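PDB 5XDC: thermophilic dibenzothiophene desulfurization enzyme C from Paenibacillus sp. A11-2, which probably catalyses the FMNH2- and O2-dependent oxidation of dibenzothiophene to its 5-oxide and 5,5-dioxide, a sulfur-oxidising step of dibenzothiophene degradation. Local coordinates for residues Q197-W202 against S212-F217; A165-V170 against L188-R193. All blocks are in the same frame, centred on the assembly; numbering follows the deposited sequence.

Contact 1: Q197-W202 against S212-F217; sequences QVNGDW and SGSVTF. With IND (indole), chain J.
Ser-214 OG is gripped by two groups of the opposite segment: it receives a hydrogen bond from Asn-199 ND2 (2.9 Å) and gives one to Asp-201 OD2 (2.8 Å). The second N-H of the same amide runs almost straight to Thr-216 OG1, 2.9 Å from Asn-199 ND2; both hydroxyls lie close to the amide plane, and together they fix its rotation. Asp-201 takes Ser-214 N on its other oxygen, OD1, at 2.8 Å; both carboxylate oxygens are met on their syn sides. Its chi1 of 52°, with CG lodged between backbone N and carbonyl carbon, turns the carboxylate back onto the serine. A water links Gly-200 N to Ser-214 O just beyond the paired strands. Farther on, Ser-212 CB sits over the six-membered ring of Trp-202, a CH-pi contact 3.5 Å from the centroid. Ser-212 OG touches C2 of the bound indole at 3.2 Å, its hydrogen bonds going to Thr-210 OG1 and Ser-160 OG, all in the indole pocket. Antiparallel pairing of Gln-197 with Thr-216 and Val-198 with Val-215 joins strand 196-198 to strand 215-217, the middle strand of a three-stranded sheet whose far edge is strand 155-156, and Trp-202 packs on Ala-369 of the second subunit.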
loop_
_atom_site.group_PDB
_atom_site.type_symbol
_atom_site.label_atom_id
_atom_site.label_comp_id
_atom_site.label_asym_id
_atom_site.label_seq_id
_atom_site.Cartn_x
_atom_site.Cartn_y
_atom_site.Cartn_z
ATOM N N GLN B 197 -0.315 10.198 45.108
ATOM C CA GLN B 197 -1.050 8.937 45.049
ATOM C C GLN B 197 -0.965 8.401 43.629
ATOM O O GLN B 197 -1.501 9.015 42.701
ATOM C CB GLN B 197 -2.509 9.113 45.479
ATOM C CG GLN B 197 -3.337 7.834 45.398
ATOM C CD GLN B 197 -2.831 6.743 46.319
ATOM O OE1 GLN B 197 -2.721 6.937 47.536
ATOM N NE2 GLN B 197 -2.521 5.580 45.746
ATOM N N VAL B 198 -0.266 7.283 43.470
ATOM C CA VAL B 198 -0.213 6.566 42.198
ATOM C C VAL B 198 -1.473 5.720 42.116
ATOM O O VAL B 198 -1.700 4.862 42.969
ATOM C CB VAL B 198 1.047 5.699 42.104
ATOM C CG1 VAL B 198 1.071 4.922 40.793
ATOM C CG2 VAL B 198 2.286 6.569 42.249
ATOM N N ASN B 199 -2.301 5.956 41.095
ATOM C CA ASN B 199 -3.659 5.419 41.149
ATOM C C ASN B 199 -3.818 4.006 40.596
ATOM O O ASN B 199 -4.826 3.361 40.904
ATOM C CB ASN B 199 -4.617 6.357 40.422
ATOM C CG ASN B 199 -4.803 7.659 41.161
ATOM O OD1 ASN B 199 -4.954 7.669 42.386
ATOM N ND2 ASN B 199 -4.758 8.764 40.437
ATOM N N GLY B 200 -2.878 3.498 39.802
ATOM C CA GLY B 200 -3.006 2.128 39.324
ATOM C C GLY B 200 -4.161 1.869 38.370
ATOM O O GLY B 200 -4.555 0.716 38.195
ATOM N N ASP B 201 -4.675 2.906 37.713
ATOM C CA ASP B 201 -5.859 2.813 36.850
ATOM C C ASP B 201 -5.447 2.659 35.385
ATOM O O ASP B 201 -5.688 3.528 34.543
ATOM C CB ASP B 201 -6.725 4.055 37.039
ATOM C CG ASP B 201 -5.927 5.350 36.886
ATOM O OD1 ASP B 201 -4.731 5.357 37.243
ATOM O OD2 ASP B 201 -6.466 6.364 36.414
ATOM N N TRP B 202 -4.850 1.514 35.083
ATOM C CA TRP B 202 -4.333 1.234 33.747
ATOM C C TRP B 202 -4.782 -0.157 33.333
ATOM O O TRP B 202 -4.346 -1.159 33.912
ATOM C CB TRP B 202 -2.813 1.348 33.714
ATOM C CG TRP B 202 -2.177 1.099 32.350
ATOM C CD1 TRP B 202 -1.355 0.062 32.003
ATOM C CD2 TRP B 202 -2.286 1.926 31.186
ATOM N NE1 TRP B 202 -0.958 0.188 30.697
ATOM C CE2 TRP B 202 -1.512 1.327 30.173
ATOM C CE3 TRP B 202 -2.971 3.107 30.900
ATOM C CZ2 TRP B 202 -1.409 1.873 28.896
ATOM C CZ3 TRP B 202 -2.859 3.652 29.632
ATOM C CH2 TRP B 202 -2.084 3.036 28.650
ATOM N N SER B 212 0.656 3.114 33.045
ATOM C CA SER B 212 0.493 4.423 32.437
ATOM C C SER B 212 -0.830 5.066 32.821
ATOM O O SER B 212 -1.374 5.885 32.072
ATOM C CB SER B 212 0.634 4.315 30.920
ATOM O OG SER B 212 1.953 3.933 30.580
ATOM N N GLY B 213 -1.342 4.714 33.988
ATOM C CA GLY B 213 -2.484 5.389 34.553
ATOM C C GLY B 213 -2.173 6.754 35.134
ATOM O O GLY B 213 -1.209 7.408 34.728
ATOM N N SER B 214 -2.984 7.195 36.088
ATOM C CA SER B 214 -2.911 8.559 36.578
ATOM C C SER B 214 -2.188 8.627 37.923
ATOM O O SER B 214 -2.002 7.627 38.622
ATOM C CB SER B 214 -4.311 9.169 36.692
ATOM O OG SER B 214 -5.105 8.442 37.594
ATOM N N VAL B 215 -1.755 9.838 38.251
ATOM C CA VAL B 215 -1.155 10.163 39.539
ATOM C C VAL B 215 -1.873 11.393 40.059
ATOM O O VAL B 215 -2.025 12.381 39.333
ATOM C CB VAL B 215 0.358 10.434 39.430
ATOM C CG1 VAL B 215 0.916 10.944 40.772
ATOM C CG2 VAL B 215 1.091 9.184 38.993
ATOM N N THR B 216 -2.317 11.336 41.312
ATOM C CA THR B 216 -3.038 12.433 41.929
ATOM C C THR B 216 -2.117 13.113 42.924
ATOM O O THR B 216 -1.527 12.440 43.780
ATOM C CB THR B 216 -4.309 11.948 42.634
ATOM O OG1 THR B 216 -5.209 11.392 41.657
ATOM C CG2 THR B 216 -5.001 13.115 43.333
ATOM N N PHE B 217 -1.966 14.424 42.774
ATOM C CA PHE B 217 -1.161 15.244 43.675
ATOM C C PHE B 217 -2.108 16.021 44.580
ATOM O O PHE B 217 -2.881 16.855 44.096
ATOM C CB PHE B 217 -0.271 16.212 42.891
ATOM C CG PHE B 217 0.692 15.533 41.950
ATOM C CD1 PHE B 217 0.291 15.149 40.689
ATOM C CD2 PHE B 217 2.000 15.279 42.337
ATOM C CE1 PHE B 217 1.172 14.525 39.826
ATOM C CE2 PHE B 217 2.890 14.646 41.475
ATOM C CZ PHE B 217 2.472 14.268 40.223
HETATM N N1 IND J . 0.890 3.403 26.338
HETATM C C2 IND J . 1.629 3.596 27.426
HETATM C C3 IND J . 1.756 4.868 27.455
HETATM C C4 IND J . 1.128 6.944 26.222
HETATM C C5 IND J . 0.420 7.349 25.087
HETATM C C6 IND J . -0.209 6.399 24.257
HETATM C C7 IND J . -0.128 5.044 24.564
HETATM C C8 IND J . 0.566 4.634 25.686
HETATM C C9 IND J . 1.209 5.609 26.524
HETATM O O HOH W 1 -1.095 5.102 37.976
#

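Contact 2: A165-V170 against L188-R193; sequences ADRLLV and LIPSDR
With chi1 at -69° and chi2 at -68°, the side chain of Arg-167 bends back over strand 184-190, laying CD 3.5 Å from Pro-190 N and one guanidinium face against Pro-190 CG, which stands over its centre. Two polar links hold that plane: NH1 donates to Asp-166 O at 3.0 Å, meeting it from above the carbonyl plane, and a water joins Arg-167 NE to Leu-188 O. Before the bend, CB of Arg-167 rests on Leu-188 CD1 (3.7 Å), the two side chains crossing at about a right angle. Ser-191 carries its OG at a chi1 of 59°, from where it donates to Ala-165 O, 2.6 Å away and nearly in line with the carbonyl bond. A second water bridges Asp-166 O and Ser-191 N, tying the start of the type I turn from Pro-190 to Arg-193 to the residues leading into strand 167-174. Between these ends Leu-168 and Ile-189 form an antiparallel hydrogen-bonded pair, Leu-168 N to Ile-189 O 2.8 Å and Ile-189 N to Leu-168 O 3.0 Å. The two strands make a beta hairpin of the acyl-CoA dehydrogenase-like middle domain. On one face Val-170 CG2 meets Ile-189 CG1 at 3.9 Å, and Ile-189 also reaches strand 220-222. On the other, Leu-169 and Leu-188 pack on helix 85-104, Leu-188 also touching helix 107-119; strand 124-127 runs parallel along the far edge of strand 167-174.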
loop_
_atom_site.group_PDB
_atom_site.type_symbol
_atom_site.label_atom_id
_atom_site.label_comp_id
_atom_site.label_asym_id
_atom_site.label_seq_id
_atom_site.Cartn_x
_atom_site.Cartn_y
_atom_site.Cartn_z
ATOM N N ALA B 165 8.329 3.524 41.069
ATOM C CA ALA B 165 9.320 4.486 40.597
ATOM C C ALA B 165 10.075 5.078 41.778
ATOM O O ALA B 165 9.460 5.566 42.732
ATOM C CB ALA B 165 8.648 5.612 39.812
ATOM N N ASP B 166 11.410 5.056 41.707
ATOM C CA ASP B 166 12.193 5.659 42.780
ATOM C C ASP B 166 12.070 7.173 42.798
ATOM O O ASP B 166 12.116 7.784 43.874
ATOM C CB ASP B 166 13.651 5.230 42.649
ATOM C CG ASP B 166 13.802 3.741 42.758
ATOM O OD1 ASP B 166 13.856 3.246 43.892
ATOM O OD2 ASP B 166 13.821 3.047 41.726
ATOM N N ARG B 167 11.940 7.797 41.627
ATOM C CA ARG B 167 11.684 9.215 41.482
ATOM C C ARG B 167 10.703 9.384 40.330
ATOM O O ARG B 167 10.698 8.588 39.383
ATOM C CB ARG B 167 12.956 10.031 41.182
ATOM C CG ARG B 167 13.977 10.131 42.324
ATOM C CD ARG B 167 13.409 10.951 43.458
ATOM N NE ARG B 167 14.375 11.251 44.519
ATOM C CZ ARG B 167 14.653 10.449 45.544
ATOM N NH1 ARG B 167 14.067 9.275 45.671
ATOM N NH2 ARG B 167 15.520 10.839 46.475
ATOM N N LEU B 168 9.870 10.411 40.438
ATOM C CA LEU B 168 8.961 10.835 39.383
ATOM C C LEU B 168 9.421 12.166 38.805
ATOM O O LEU B 168 9.675 13.125 39.545
ATOM C CB LEU B 168 7.529 10.992 39.903
ATOM C CG LEU B 168 6.863 9.735 40.435
ATOM C CD1 LEU B 168 5.521 10.074 41.083
ATOM C CD2 LEU B 168 6.669 8.746 39.312
ATOM N N LEU B 169 9.496 12.232 37.482
ATOM C CA LEU B 169 9.641 13.490 36.775
ATOM C C LEU B 169 8.261 14.116 36.626
ATOM O O LEU B 169 7.409 13.589 35.902
ATOM C CB LEU B 169 10.301 13.240 35.420
ATOM C CG LEU B 169 10.508 14.455 34.528
ATOM C CD1 LEU B 169 11.457 15.480 35.193
ATOM C CD2 LEU B 169 11.036 14.033 33.146
ATOM N N VAL B 170 8.033 15.240 37.297
ATOM C CA VAL B 170 6.701 15.830 37.422
ATOM C C VAL B 170 6.685 17.169 36.699
ATOM O O VAL B 170 7.676 17.910 36.716
ATOM C CB VAL B 170 6.302 15.988 38.908
ATOM C CG1 VAL B 170 4.971 16.677 39.035
ATOM C CG2 VAL B 170 6.253 14.642 39.598
ATOM N N LEU B 188 11.996 16.649 40.024
ATOM C CA LEU B 188 12.260 15.228 40.217
ATOM C C LEU B 188 12.078 14.938 41.701
ATOM O O LEU B 188 12.862 15.433 42.525
ATOM C CB LEU B 188 13.672 14.860 39.754
ATOM C CG LEU B 188 13.977 13.369 39.727
ATOM C CD1 LEU B 188 13.269 12.686 38.590
ATOM C CD2 LEU B 188 15.460 13.110 39.601
ATOM N N ILE B 189 11.045 14.166 42.045
ATOM C CA ILE B 189 10.643 14.026 43.447
ATOM C C ILE B 189 10.453 12.555 43.785
ATOM O O ILE B 189 10.180 11.717 42.904
ATOM C CB ILE B 189 9.360 14.834 43.759
ATOM C CG1 ILE B 189 8.141 14.272 43.013
ATOM C CG2 ILE B 189 9.571 16.284 43.442
ATOM C CD1 ILE B 189 6.818 14.816 43.518
ATOM N N PRO B 190 10.582 12.201 45.065
ATOM C CA PRO B 190 10.250 10.835 45.492
ATOM C C PRO B 190 8.785 10.520 45.232
ATOM O O PRO B 190 7.913 11.378 45.376
ATOM C CB PRO B 190 10.563 10.841 46.998
ATOM C CG PRO B 190 11.398 12.030 47.237
ATOM C CD PRO B 190 11.035 13.035 46.196
ATOM N N SER B 191 8.516 9.266 44.860
ATOM C CA SER B 191 7.144 8.865 44.601
ATOM C C SER B 191 6.333 8.708 45.882
ATOM O O SER B 191 5.104 8.671 45.812
ATOM C CB SER B 191 7.107 7.561 43.798
ATOM O OG SER B 191 7.769 6.514 44.480
ATOM N N ASP B 192 6.980 8.615 47.042
ATOM C CA ASP B 192 6.266 8.573 48.315
ATOM C C ASP B 192 6.277 9.919 49.041
ATOM O O ASP B 192 5.997 9.971 50.242
ATOM C CB ASP B 192 6.836 7.473 49.213
ATOM C CG ASP B 192 8.301 7.679 49.557
ATOM O OD1 ASP B 192 8.924 8.661 49.094
ATOM O OD2 ASP B 192 8.839 6.838 50.306
ATOM N N ARG B 193 6.588 11.004 48.342
ATOM C CA ARG B 193 6.371 12.336 48.896
ATOM C C ARG B 193 4.922 12.466 49.345
ATOM O O ARG B 193 4.002 12.010 48.659
ATOM C CB ARG B 193 6.724 13.395 47.849
ATOM C CG ARG B 193 6.346 14.860 48.142
ATOM C CD ARG B 193 7.161 15.525 49.233
ATOM N NE ARG B 193 8.587 15.189 49.227
ATOM C CZ ARG B 193 9.502 15.749 48.436
ATOM N NH1 ARG B 193 9.173 16.673 47.540
ATOM N NH2 ARG B 193 10.767 15.365 48.549
HETATM O O HOH W 2 10.421 7.364 45.994
HETATM O O HOH W 3 14.731 14.128 44.063
#

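How the contacts relate
Both contacts lie in the acyl-CoA dehydrogenase middle-domain region, their centres 13 Å apart on the same side of the chain's centre. They follow in series: contact 2 joins the open end of the antiparallel hairpin of strands 167-174 and 184-190, and strand 196-198 then opens contact 1. Each belongs to a different sheet, contact 2 to the mixed six-stranded one and contact 1 to the antiparallel three-stranded one. The contacts touch through Phe-217 CZ on Val-170 CG1 (3.7 Å). Contact 1 lines the indole pocket with Trp-202 and Ser-212, whereas Leu-169 of contact 2 lies beside Asn-126 and Ser-129, which bind FMN in another structure of this protein, consistent with one continuous flavin and substrate region.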